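L-methionine gamma-lyase (Fusobacterium nucleatum subsp. nucleatum, PDB 6LXU) is a pyridoxal-phosphate-dependent enzyme of the Cys/Met metabolism family, present here as an assembly of four protein chains. Local coordinates at residues S9-T14 / T192-K197; F317-G322 / K327-N332. All coordinates share one frame; numbering follows the deposited sequence.

Contact 1 and contact 2 share no helix or strand and stand well apart in one chain, their centres 35 Å apart and their nearest atoms about 17 Å. Both rest on leucine methyl groups, and no hydrogen bond crosses either one. Contact 1 is partly buried, 15 Å from the centre of the chain; it joins an N-terminal helix to the short helix 192-195, and one methyl there meets backbone atoms. Contact 2 lies farther out, 27 Å from that centre, yet its three touching side chains are all buried between a strand and the helix that follows it. Each also has polar groups bound to another subunit, the second at contact 1 and the third at contact 2.

Contact 1 of 2, residues S9-T14 / T192-K197; sequences SGLGTT and TPYMQK
Leu11 reaches across to Pro193 and Tyr194 and places its two methyl groups on different kinds of surface. CD1 settles against the backbone where these two residues join, with Leu11 CD1 3.9 Å from Tyr194 CA and equally 3.9 Å from Pro193 O. CD2 turns to the phenol, meeting the ring edge near its plane, where Leu11 CD2 lies 4.3 Å from Tyr194 CD1. One methyl therefore lies on the backbone and the other at the ring edge, and the aromatic face is not used. Leu11 points its CB from the first turn of its helix toward the 192-197 segment, and CG, opposite the backbone N (chi1 -173°), carries the methyls on. It is modelled in two conformers, and these distances describe one of them.

Local bonds brace both backbones. Gly10, the N-cap residue, has a carbonyl that accepts twice from Thr14: Gly10 O is 2.9 Å from Thr14 N, and Thr14 OG1 also comes within 2.9 Å of Gly10 O, from above the carbonyl plane. Across the contact an ST turn lies in the weakly bonded helical turn, Tyr194 N donating to Thr192 OG1 at 3.0 Å along a bent path of 137°. Two further donors, Met195 N and Gln196 N, share Thr192 O.

Lys197 also points its CB toward the 9-14 segment, its NZ forming a salt bridge with Glu79 and a hydrogen bond to Leu77 O, while Gly10 N and Thr13 OG1 bond Asp386 of the second subunit. Helix 65-78 lies against both segments, Leu77 touching Leu11 and Pro193, while Met267 and Glu268 of helix 263-282 flank Tyr194. Helix 192-195 follows strand 183-187 of the seven-stranded sheet and touches Tyr213 and Leu214, just after Lys212 in sequence, which carries pyridoxal phosphate.

Contact 2 of 2, residues F317-G322 / K327-N332; sequences FELKGG and KTLLNN
Leu329 CD2 is where the tight part of this contact converges: one methyl group fills the angle between Phe317 and Leu319. It sits at the far edge of the phenyl ring, near the ring plane, with Leu329 CD2 4.1 Å from both Phe317 CE2 and Phe317 CZ. Leu319 meets the same methyl from another direction, its CD1 lying 4.0 Å from Leu329 CD2, and the two leucine side chains cross at about a right angle. The other branch of Leu319, CD2, lies in the ring plane at the phenyl edge, so two leucines line the rim of one ring. Phe317 has CG between the backbone N and the carbonyl carbon (chi1 57°), which swings a ring whose CB does not face the helix round to meet it.

Beyond this apolar cluster the segments part. The solvent side is the type I turn from Leu319 to Gly322, which carries the exposed Lys320 and Gly321 and is closed by Gly322 N to Leu319 O at 3.2 Å. On the helix, Asn332 ND2 folds back to Thr328 O over 2.8 Å in a nearly straight bond (172°). Lys327 and Asn331 instead face the third subunit: Lys327 forms a salt bridge with Glu44 of that subunit, and Asn331 hydrogen-bonds its Ala43 and Glu44.

Helix 322-332 follows strand 314-319 after this tight turn and packs back on it. The strand runs antiparallel between 287-291 and 374-378; Val375 of the latter touches Phe317, Leu319 and Leu330, and Leu395 of helix 384-396 adjoins Leu319 and Leu329.

Contact 1 of 2, residues S9-T14 / T192-K197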
ATOM      1  N   SER A   9     -17.848  15.325  22.396  1.00 17.74           N
ATOM      2  CA  SER A   9     -16.463  14.870  22.385  1.00 15.07           C
ATOM      3  C   SER A   9     -15.552  15.944  21.818  1.00 12.68           C
ATOM      4  O   SER A   9     -15.952  16.739  20.967  1.00 12.89           O
ATOM      5  CB  SER A   9     -16.325  13.590  21.572  1.00 16.01           C
ATOM      6  OG  SER A   9     -17.020  12.524  22.189  1.00 18.21           O
ATOM      7  N   GLY A  10     -14.320  15.969  22.301  1.00 10.04           N
ATOM      8  CA  GLY A  10     -13.317  16.881  21.792  1.00  9.20           C
ATOM      9  C   GLY A  10     -12.892  16.544  20.365  1.00  8.39           C
ATOM     10  O   GLY A  10     -13.207  15.478  19.830  1.00  7.95           O
ATOM     11  N   LEU A  11     -12.169  17.475  19.754  1.00  8.16           N
ATOM     12  CA  LEU A  11     -11.824  17.320  18.342  0.50  8.16           C
ATOM     13  C   LEU A  11     -10.870  16.138  18.109  1.00  7.80           C
ATOM     14  O   LEU A  11     -11.017  15.446  17.097  1.00  7.75           O
ATOM     15  CB  LEU A  11     -11.291  18.632  17.749  0.50  8.63           C
ATOM     16  CG  LEU A  11     -11.046  18.628  16.233  0.50  8.97           C
ATOM     17  CD1 LEU A  11     -11.406  19.957  15.598  0.50  9.52           C
ATOM     18  CD2 LEU A  11      -9.586  18.308  15.952  0.50  9.08           C
ATOM     19  N   GLY A  12      -9.910  15.900  19.003  1.00  7.37           N
ATOM     20  CA  GLY A  12      -9.028  14.736  18.857  1.00  7.13           C
ATOM     21  C   GLY A  12      -9.795  13.430  18.968  1.00  6.92           C
ATOM     22  O   GLY A  12      -9.635  12.519  18.162  1.00  6.88           O
ATOM     23  N   THR A  13     -10.666  13.328  19.979  1.00  6.58           N
ATOM     24  CA  THR A  13     -11.518  12.153  20.130  1.00  6.68           C
ATOM     25  C   THR A  13     -12.315  11.904  18.851  1.00  6.49           C
ATOM     26  O   THR A  13     -12.415  10.776  18.364  1.00  6.66           O
ATOM     27  CB  THR A  13     -12.461  12.337  21.316  1.00  6.84           C
ATOM     28  OG1 THR A  13     -11.649  12.604  22.463  1.00  6.97           O
ATOM     29  CG2 THR A  13     -13.313  11.112  21.537  1.00  7.15           C
ATOM     30  N   THR A  14     -12.885  12.977  18.317  1.00  6.69           N
ATOM     31  CA  THR A  14     -13.699  12.893  17.110  1.00  7.16           C
ATOM     32  C   THR A  14     -12.881  12.469  15.887  1.00  6.92           C
ATOM     33  O   THR A  14     -13.269  11.563  15.148  1.00  7.20           O
ATOM     34  CB  THR A  14     -14.411  14.241  16.861  1.00  7.60           C
ATOM     35  OG1 THR A  14     -15.256  14.529  17.984  1.00  8.16           O
ATOM     36  CG2 THR A  14     -15.267  14.225  15.604  1.00  7.97           C
ATOM     37  N   THR A 192      -9.067  24.681   7.959  1.00  5.64           N
ATOM     38  CA  THR A 192      -9.424  23.347   8.449  1.00  5.82           C
ATOM     39  C   THR A 192     -10.543  23.434   9.486  1.00  6.09           C
ATOM     40  O   THR A 192     -10.767  24.503  10.069  1.00  6.11           O
ATOM     41  CB  THR A 192      -8.244  22.549   9.074  1.00  5.80           C
ATOM     42  OG1 THR A 192      -8.103  22.876  10.471  1.00  5.96           O
ATOM     43  CG2 THR A 192      -6.920  22.757   8.350  1.00  5.81           C
ATOM     44  N   PRO A 193     -11.209  22.309   9.777  1.00  6.47           N
ATOM     45  CA  PRO A 193     -12.216  22.362  10.850  1.00  6.93           C
ATOM     46  C   PRO A 193     -11.657  22.545  12.253  1.00  7.08           C
ATOM     47  O   PRO A 193     -12.446  22.788  13.180  1.00  7.68           O
ATOM     48  CB  PRO A 193     -12.970  21.043  10.710  1.00  7.21           C
ATOM     49  CG  PRO A 193     -12.066  20.162   9.944  1.00  7.19           C
ATOM     50  CD  PRO A 193     -11.269  21.036   9.035  1.00  6.73           C
ATOM     51  N   TYR A 194     -10.345  22.462  12.446  1.00  7.14           N
ATOM     52  CA  TYR A 194      -9.730  22.870  13.715  1.00  7.67           C
ATOM     53  C   TYR A 194      -9.927  24.359  13.980  1.00  7.59           C
ATOM     54  O   TYR A 194     -10.047  24.759  15.146  1.00  8.63           O
ATOM     55  CB  TYR A 194      -8.237  22.505  13.704  1.00  8.33           C
ATOM     56  CG  TYR A 194      -7.445  22.886  14.926  1.00  9.29           C
ATOM     57  CD1 TYR A 194      -7.367  22.020  16.007  1.00 11.12           C
ATOM     58  CD2 TYR A 194      -6.717  24.059  14.979  1.00  9.97           C
ATOM     59  CE1 TYR A 194      -6.617  22.312  17.123  1.00 12.06           C
ATOM     60  CE2 TYR A 194      -5.977  24.392  16.112  1.00 10.91           C
ATOM     61  CZ  TYR A 194      -5.951  23.509  17.179  1.00 11.62           C
ATOM     62  OH  TYR A 194      -5.214  23.789  18.307  1.00 13.95           O
ATOM     63  N   MET A 195      -9.938  25.179  12.935  1.00  7.21           N
ATOM     64  CA  MET A 195     -10.069  26.626  13.102  1.00  7.35           C
ATOM     65  C   MET A 195     -11.416  27.192  12.710  1.00  7.32           C
ATOM     66  O   MET A 195     -11.836  28.195  13.303  1.00  7.84           O
ATOM     67  CB  MET A 195      -8.992  27.362  12.314  1.00  7.54           C
ATOM     68  CG  MET A 195      -7.616  27.072  12.857  1.00  8.25           C
ATOM     69  SD  MET A 195      -6.272  27.778  11.905  1.00  8.90           S
ATOM     70  CE  MET A 195      -5.441  26.290  11.359  1.00  8.49           C
ATOM     71  N   GLN A 196     -12.089  26.624  11.716  1.00  7.02           N
ATOM     72  CA  GLN A 196     -13.237  27.287  11.105  1.00  7.28           C
ATOM     73  C   GLN A 196     -14.207  26.226  10.647  1.00  7.04           C
ATOM     74  O   GLN A 196     -13.781  25.233  10.047  1.00  7.10           O
ATOM     75  CB  GLN A 196     -12.703  28.082   9.917  1.00  7.67           C
ATOM     76  CG  GLN A 196     -13.661  28.974   9.167  1.00  7.96           C
ATOM     77  CD  GLN A 196     -12.909  29.885   8.215  1.00  7.77           C
ATOM     78  OE1 GLN A 196     -12.641  31.044   8.530  1.00  8.39           O
ATOM     79  NE2 GLN A 196     -12.527  29.356   7.054  1.00  7.40           N
ATOM     80  N   LYS A 197     -15.500  26.416  10.936  1.00  7.41           N
ATOM     81  CA  LYS A 197     -16.543  25.474  10.550  1.00  7.73           C
ATOM     82  C   LYS A 197     -17.630  26.233   9.788  1.00  7.53           C
ATOM     83  O   LYS A 197     -18.623  26.706  10.372  1.00  7.39           O
ATOM     84  CB  LYS A 197     -17.106  24.733  11.766  1.00  8.39           C
ATOM     85  CG  LYS A 197     -16.055  23.887  12.483  1.00  8.96           C
ATOM     86  CD  LYS A 197     -16.686  22.891  13.444  1.00  9.75           C
ATOM     87  CE  LYS A 197     -15.653  22.241  14.353  1.00 10.22           C
ATOM     88  NZ  LYS A 197     -16.177  21.016  15.012  1.00 10.82           N
TER

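Contact 2 of 2, residues F317-G322 / K327-N332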
ATOM      1  N   PHE A 317       5.227  36.799   3.565  1.00  8.38           N
ATOM      2  CA  PHE A 317       5.961  37.979   4.003  1.00  8.74           C
ATOM      3  C   PHE A 317       6.704  38.571   2.831  1.00  8.74           C
ATOM      4  O   PHE A 317       7.040  37.884   1.872  1.00  9.22           O
ATOM      5  CB  PHE A 317       6.888  37.672   5.192  1.00  9.20           C
ATOM      6  CG  PHE A 317       7.901  36.580   4.945  1.00  9.54           C
ATOM      7  CD1 PHE A 317       7.580  35.233   5.138  1.00  9.40           C
ATOM      8  CD2 PHE A 317       9.202  36.898   4.574  1.00  9.98           C
ATOM      9  CE1 PHE A 317       8.530  34.242   4.936  1.00 10.01           C
ATOM     10  CE2 PHE A 317      10.154  35.911   4.371  1.00 10.46           C
ATOM     11  CZ  PHE A 317       9.817  34.576   4.551  1.00 10.27           C
ATOM     12  N   GLU A 318       6.941  39.882   2.917  1.00  9.10           N
ATOM     13  CA  GLU A 318       7.649  40.628   1.869  1.00  9.48           C
ATOM     14  C   GLU A 318       9.049  40.952   2.341  1.00  9.64           C
ATOM     15  O   GLU A 318       9.230  41.649   3.340  1.00  9.79           O
ATOM     16  CB  GLU A 318       6.911  41.921   1.536  1.00 10.19           C
ATOM     17  CG  GLU A 318       7.459  42.665   0.318  1.00 11.00           C
ATOM     18  CD  GLU A 318       7.002  42.106  -1.017  1.00 11.45           C
ATOM     19  OE1 GLU A 318       5.926  41.472  -1.075  1.00 12.37           O
ATOM     20  OE2 GLU A 318       7.686  42.347  -2.036  1.00 11.94           O
ATOM     21  N   LEU A 319      10.044  40.457   1.633  1.00  9.56           N
ATOM     22  CA  LEU A 319      11.418  40.838   1.892  1.00 10.29           C
ATOM     23  C   LEU A 319      11.677  42.222   1.295  1.00 10.89           C
ATOM     24  O   LEU A 319      11.335  42.472   0.139  1.00 11.24           O
ATOM     25  CB  LEU A 319      12.372  39.835   1.263  1.00 10.34           C
ATOM     26  CG  LEU A 319      12.313  38.440   1.883  1.00 10.63           C
ATOM     27  CD1 LEU A 319      13.027  37.450   0.980  1.00 11.12           C
ATOM     28  CD2 LEU A 319      12.912  38.458   3.273  1.00 11.12           C
ATOM     29  N   LYS A 320      12.284  43.121   2.073  1.00 11.93           N
ATOM     30  CA  LYS A 320      12.520  44.488   1.571  1.00 12.81           C
ATOM     31  C   LYS A 320      13.456  44.538   0.361  1.00 13.33           C
ATOM     32  O   LYS A 320      13.380  45.495  -0.440  1.00 14.06           O
ATOM     33  CB  LYS A 320      13.011  45.409   2.690  1.00 13.46           C
ATOM     34  CG  LYS A 320      14.430  45.184   3.160  1.00 14.00           C
ATOM     35  CD  LYS A 320      14.663  45.963   4.441  1.00 14.58           C
ATOM     36  CE  LYS A 320      16.129  46.087   4.780  1.00 15.11           C
ATOM     37  NZ  LYS A 320      16.772  47.232   4.068  1.00 15.37           N
ATOM     38  N   GLY A 321      14.314  43.521   0.220  1.00 13.10           N
ATOM     39  CA  GLY A 321      15.251  43.416  -0.897  1.00 13.20           C
ATOM     40  C   GLY A 321      14.701  42.829  -2.189  1.00 13.40           C
ATOM     41  O   GLY A 321      15.461  42.619  -3.133  1.00 14.57           O
ATOM     42  N   GLY A 322      13.404  42.534  -2.243  1.00 12.81           N
ATOM     43  CA  GLY A 322      12.763  42.154  -3.493  1.00 12.63           C
ATOM     44  C   GLY A 322      13.169  40.807  -4.078  1.00 12.54           C
ATOM     45  O   GLY A 322      13.416  39.829  -3.349  1.00 12.06           O
ATOM     46  N   LYS A 327      15.169  34.858  -3.809  1.00 11.52           N
ATOM     47  CA  LYS A 327      15.941  33.708  -4.297  1.00 12.19           C
ATOM     48  C   LYS A 327      17.104  33.380  -3.363  1.00 12.23           C
ATOM     49  O   LYS A 327      17.348  32.211  -3.044  1.00 12.44           O
ATOM     50  CB  LYS A 327      16.458  33.949  -5.722  1.00 12.61           C
ATOM     51  CG  LYS A 327      15.369  34.166  -6.751  1.00 13.06           C
ATOM     52  CD  LYS A 327      15.844  33.937  -8.184  1.00 13.55           C
ATOM     53  CE  LYS A 327      17.044  34.792  -8.566  1.00 14.35           C
ATOM     54  NZ  LYS A 327      17.585  34.400  -9.892  1.00 14.97           N
ATOM     55  N   THR A 328      17.822  34.410  -2.910  1.00 12.33           N
ATOM     56  CA  THR A 328      18.942  34.215  -2.012  1.00 12.96           C
ATOM     57  C   THR A 328      18.504  33.552  -0.702  1.00 11.97           C
ATOM     58  O   THR A 328      19.171  32.634  -0.233  1.00 12.03           O
ATOM     59  CB  THR A 328      19.688  35.539  -1.750  1.00 14.21           C
ATOM     60  OG1 THR A 328      20.273  35.983  -2.982  1.00 15.99           O
ATOM     61  CG2 THR A 328      20.782  35.363  -0.706  1.00 15.10           C
ATOM     62  N   LEU A 329      17.410  34.035  -0.115  1.00 11.21           N
ATOM     63  CA  LEU A 329      16.879  33.413   1.090  1.00 10.47           C
ATOM     64  C   LEU A 329      16.617  31.926   0.854  1.00  9.93           C
ATOM     65  O   LEU A 329      17.167  31.073   1.548  1.00  9.82           O
ATOM     66  CB  LEU A 329      15.576  34.084   1.547  1.00 10.37           C
ATOM     67  CG  LEU A 329      14.872  33.388   2.725  1.00 10.56           C
ATOM     68  CD1 LEU A 329      15.758  33.357   3.955  1.00 10.74           C
ATOM     69  CD2 LEU A 329      13.534  34.037   3.030  1.00 10.52           C
ATOM     70  N   LEU A 330      15.792  31.626  -0.143  1.00  9.56           N
ATOM     71  CA  LEU A 330      15.375  30.238  -0.351  1.00  9.65           C
ATOM     72  C   LEU A 330      16.536  29.336  -0.700  1.00 10.28           C
ATOM     73  O   LEU A 330      16.625  28.215  -0.197  1.00  9.82           O
ATOM     74  CB  LEU A 330      14.291  30.128  -1.406  1.00  9.56           C
ATOM     75  CG  LEU A 330      12.877  30.231  -0.837  1.00  9.55           C
ATOM     76  CD1 LEU A 330      12.581  31.576  -0.185  1.00  9.71           C
ATOM     77  CD2 LEU A 330      11.871  29.960  -1.933  1.00  9.91           C
ATOM     78  N   ASN A 331      17.454  29.823  -1.537  1.00 10.54           N
ATOM     79  CA  ASN A 331      18.599  29.005  -1.956  1.00 11.22           C
ATOM     80  C   ASN A 331      19.572  28.663  -0.830  1.00 11.54           C
ATOM     81  O   ASN A 331      20.372  27.736  -0.973  1.00 12.97           O
ATOM     82  CB  ASN A 331      19.332  29.663  -3.124  1.00 11.72           C
ATOM     83  CG  ASN A 331      18.529  29.617  -4.405  1.00 12.04           C
ATOM     84  OD1 ASN A 331      17.559  28.864  -4.517  1.00 12.71           O
ATOM     85  ND2 ASN A 331      18.908  30.435  -5.375  1.00 13.08           N
ATOM     86  N   ASN A 332      19.507  29.387   0.284  1.00 11.04           N
ATOM     87  CA  ASN A 332      20.356  29.128   1.447  1.00 11.30           C
ATOM     88  C   ASN A 332      19.704  28.321   2.563  1.00 11.22           C
ATOM     89  O   ASN A 332      20.377  27.974   3.533  1.00 11.85           O
ATOM     90  CB  ASN A 332      20.884  30.453   2.001  1.00 12.32           C
ATOM     91  CG  ASN A 332      22.060  30.961   1.215  1.00 13.08           C
ATOM     92  OD1 ASN A 332      23.181  30.503   1.426  1.00 15.47           O
ATOM     93  ND2 ASN A 332      21.818  31.889   0.301  1.00 14.00           N
TER